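Local coordinates for protein MHC class I antigen (Ctenopharyngodon idella, PDB 5H5Z) that probably presents peptides at the cell surface to T cells, as the heavy chain of a bony fish class I complex with beta-2-microglobulin, at residues G1-K6 against M26-Q31. Sequence-based numbering, arbitrary orientation.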
ATOM      1  N   GLY A   1       7.144  13.603 -15.430  1.00 36.29           N
ATOM      2  CA  GLY A   1       6.628  12.242 -15.120  1.00 33.40           C
ATOM      3  C   GLY A   1       5.131  12.243 -14.874  1.00 29.79           C
ATOM      4  O   GLY A   1       4.514  13.301 -14.704  1.00 27.23           O
ATOM      5  N   THR A   2       4.546  11.052 -14.865  1.00 25.62           N
ATOM      6  CA  THR A   2       3.136  10.881 -14.535  1.00 24.04           C
ATOM      7  C   THR A   2       2.957  11.025 -13.028  1.00 22.52           C
ATOM      8  O   THR A   2       3.813  10.607 -12.247  1.00 23.54           O
ATOM      9  CB  THR A   2       2.622   9.504 -15.022  1.00 31.28           C
ATOM     10  OG1 THR A   2       2.740   9.435 -16.449  1.00 31.87           O
ATOM     11  CG2 THR A   2       1.167   9.270 -14.636  1.00 26.34           C
ATOM     12  N   HIS A   3       1.855  11.638 -12.618  1.00 19.41           N
ATOM     13  CA  HIS A   3       1.531  11.754 -11.207  1.00 18.25           C
ATOM     14  C   HIS A   3       0.061  11.503 -11.019  1.00 17.97           C
ATOM     15  O   HIS A   3      -0.719  11.634 -11.968  1.00 21.20           O
ATOM     16  CB  HIS A   3       1.903  13.133 -10.658  1.00 20.42           C
ATOM     17  CG  HIS A   3       3.364  13.443 -10.756  1.00 21.72           C
ATOM     18  ND1 HIS A   3       4.313  12.816  -9.975  1.00 23.44           N
ATOM     19  CD2 HIS A   3       4.042  14.293 -11.562  1.00 21.09           C
ATOM     20  CE1 HIS A   3       5.511  13.274 -10.290  1.00 21.42           C
ATOM     21  NE2 HIS A   3       5.374  14.171 -11.249  1.00 22.74           N
ATOM     22  N   SER A   4      -0.317  11.140  -9.798  1.00 18.13           N
ATOM     23  CA  SER A   4      -1.710  10.828  -9.496  1.00 17.58           C
ATOM     24  C   SER A   4      -2.143  11.359  -8.140  1.00 16.78           C
ATOM     25  O   SER A   4      -1.332  11.483  -7.217  1.00 18.33           O
ATOM     26  CB  SER A   4      -1.934   9.312  -9.541  1.00 19.67           C
ATOM     27  OG  SER A   4      -1.230   8.676  -8.486  1.00 19.22           O
ATOM     28  N   LEU A   5      -3.435  11.662  -8.037  1.00 16.35           N
ATOM     29  CA  LEU A   5      -4.085  12.027  -6.788  1.00 15.97           C
ATOM     30  C   LEU A   5      -5.227  11.040  -6.579  1.00 15.85           C
ATOM     31  O   LEU A   5      -6.038  10.831  -7.486  1.00 17.06           O
ATOM     32  CB  LEU A   5      -4.620  13.471  -6.859  1.00 16.19           C
ATOM     33  CG  LEU A   5      -5.536  13.960  -5.726  1.00 15.30           C
ATOM     34  CD1 LEU A   5      -4.879  13.884  -4.353  1.00 16.75           C
ATOM     35  CD2 LEU A   5      -6.045  15.376  -6.001  1.00 18.75           C
ATOM     36  N   LYS A   6      -5.276  10.417  -5.401  1.00 15.62           N
ATOM     37  CA  LYS A   6      -6.295   9.406  -5.105  1.00 15.77           C
ATOM     38  C   LYS A   6      -6.817   9.525  -3.682  1.00 16.33           C
ATOM     39  O   LYS A   6      -6.068   9.831  -2.746  1.00 17.52           O
ATOM     40  CB  LYS A   6      -5.742   7.983  -5.293  1.00 19.57           C
ATOM     41  CG  LYS A   6      -5.190   7.671  -6.672  1.00 23.16           C
ATOM     42  CD  LYS A   6      -4.518   6.309  -6.673  1.00 31.05           C
ATOM     43  CE  LYS A   6      -3.945   5.950  -8.032  1.00 30.68           C
ATOM     44  NZ  LYS A   6      -3.251   4.633  -7.936  1.00 29.17           N
ATOM     45  N   MET A  26      -3.753  10.301  -1.213  1.00 16.83           N
ATOM     46  CA  MET A  26      -2.425   9.928  -1.682  1.00 17.23           C
ATOM     47  C   MET A  26      -2.044  10.684  -2.948  1.00 17.50           C
ATOM     48  O   MET A  26      -2.880  10.893  -3.832  1.00 18.77           O
ATOM     49  CB  MET A  26      -2.376   8.423  -1.979  1.00 20.14           C
ATOM     50  CG  MET A  26      -2.532   7.522  -0.765  1.00 23.28           C
ATOM     51  SD  MET A  26      -2.781   5.812  -1.268  1.00 30.23           S
ATOM     52  CE  MET A  26      -4.525   5.819  -1.684  1.00 34.75           C
ATOM     53  N   VAL A  27      -0.779  11.092  -3.030  1.00 16.58           N
ATOM     54  CA  VAL A  27      -0.195  11.519  -4.291  1.00 18.20           C
ATOM     55  C   VAL A  27       0.893  10.512  -4.642  1.00 17.24           C
ATOM     56  O   VAL A  27       1.764  10.227  -3.810  1.00 19.58           O
ATOM     57  CB  VAL A  27       0.340  12.966  -4.214  1.00 17.75           C
ATOM     58  CG1 VAL A  27       1.133  13.349  -5.464  1.00 16.97           C
ATOM     59  CG2 VAL A  27      -0.826  13.918  -4.037  1.00 19.39           C
ATOM     60  N   ASP A  28       0.816   9.959  -5.853  1.00 18.72           N
ATOM     61  CA  ASP A  28       1.723   8.889  -6.307  1.00 18.93           C
ATOM     62  C   ASP A  28       1.747   7.729  -5.311  1.00 20.76           C
ATOM     63  O   ASP A  28       2.803   7.144  -5.024  1.00 21.81           O
ATOM     64  CB  ASP A  28       3.140   9.446  -6.571  1.00 19.96           C
ATOM     65  CG  ASP A  28       3.167  10.475  -7.701  1.00 23.55           C
ATOM     66  OD1 ASP A  28       2.106  10.759  -8.299  1.00 25.14           O
ATOM     67  OD2 ASP A  28       4.259  11.004  -7.992  1.00 24.64           O
ATOM     68  N   ASP A  29       0.561   7.421  -4.782  1.00 21.22           N
ATOM     69  CA  ASP A  29       0.344   6.315  -3.841  1.00 22.95           C
ATOM     70  C   ASP A  29       1.048   6.480  -2.496  1.00 22.00           C
ATOM     71  O   ASP A  29       1.166   5.525  -1.722  1.00 26.52           O
ATOM     72  CB  ASP A  29       0.668   4.973  -4.511  1.00 25.73           C
ATOM     73  CG  ASP A  29      -0.131   4.760  -5.782  1.00 28.11           C
ATOM     74  OD1 ASP A  29      -1.377   4.756  -5.704  1.00 30.05           O
ATOM     75  OD2 ASP A  29       0.477   4.611  -6.861  1.00 30.34           O
ATOM     76  N   GLY A  30       1.484   7.705  -2.211  1.00 19.63           N
ATOM     77  CA  GLY A  30       2.047   8.059  -0.916  1.00 22.17           C
ATOM     78  C   GLY A  30       1.071   8.942  -0.165  1.00 23.47           C
ATOM     79  O   GLY A  30       0.619   9.967  -0.690  1.00 22.94           O
ATOM     80  N   GLN A  31       0.740   8.550   1.062  1.00 20.55           N
ATOM     81  CA  GLN A  31      -0.284   9.246   1.839  1.00 19.43           C
ATOM     82  C   GLN A  31       0.137  10.667   2.206  1.00 19.56           C
ATOM     83  O   GLN A  31       1.244  10.876   2.694  1.00 22.44           O
ATOM     84  CB  GLN A  31      -0.623   8.484   3.123  1.00 20.49           C
ATOM     85  CG  GLN A  31      -1.516   9.300   4.048  1.00 22.40           C
ATOM     86  CD  GLN A  31      -1.722   8.692   5.422  1.00 24.57           C
ATOM     87  OE1 GLN A  31      -2.804   8.820   6.003  1.00 25.65           O
ATOM     88  NE2 GLN A  31      -0.688   8.057   5.965  1.00 24.88           N
TER
HETATM   89  O   HOH W   1      -2.010   8.505  -5.627  1.00 24.97           O
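The carboxylate of Asp-28 grips the start of strand 3-13 with both oxygens. Asp-28 OD2 accepts a hydrogen bond from His-3 ND1, 2.7 Å from atom to atom, through its syn lone pair. The bond lies in the imidazole plane, and ring and carboxylate are nearly coplanar, 5° apart. It probably favours a negative Asp-28 and should limit rotation of the imidazole. Asp-28 OD1 accepts a hydrogen bond of 2.9 Å from the backbone N of Ser-4, met nearly along its C-O axis. With chi1 at -63°, the Asp-28 carboxylate sits beside its own backbone N, which in turn donates to Ser-4 O. Further along, Lys-6 runs extended beyond CG across to Asp-29, where Lys-6 NZ forms a salt bridge of 2.9 Å to Asp-29 OD1. A water between the two segments joins Ser-4 OG to Asp-29 N, with a weak bond to Met-26 O. Lys-6 and Met-26 form a hydrogen-bonded antiparallel pair. On the other face, Leu-5 CD1 meets Val-27 CG2 at 4.1 Å. Tyr-167 of helix 148-170 packs on both, and Leu-5 also touches the backbone of the bound peptide. Asp-28 and Asp-29 are the corners of a type I' turn. It closes the hairpin of strands 21-27 and 30-36, and the contact ties this to strand 3-13 in the antiparallel floor of the MHC class I peptide groove.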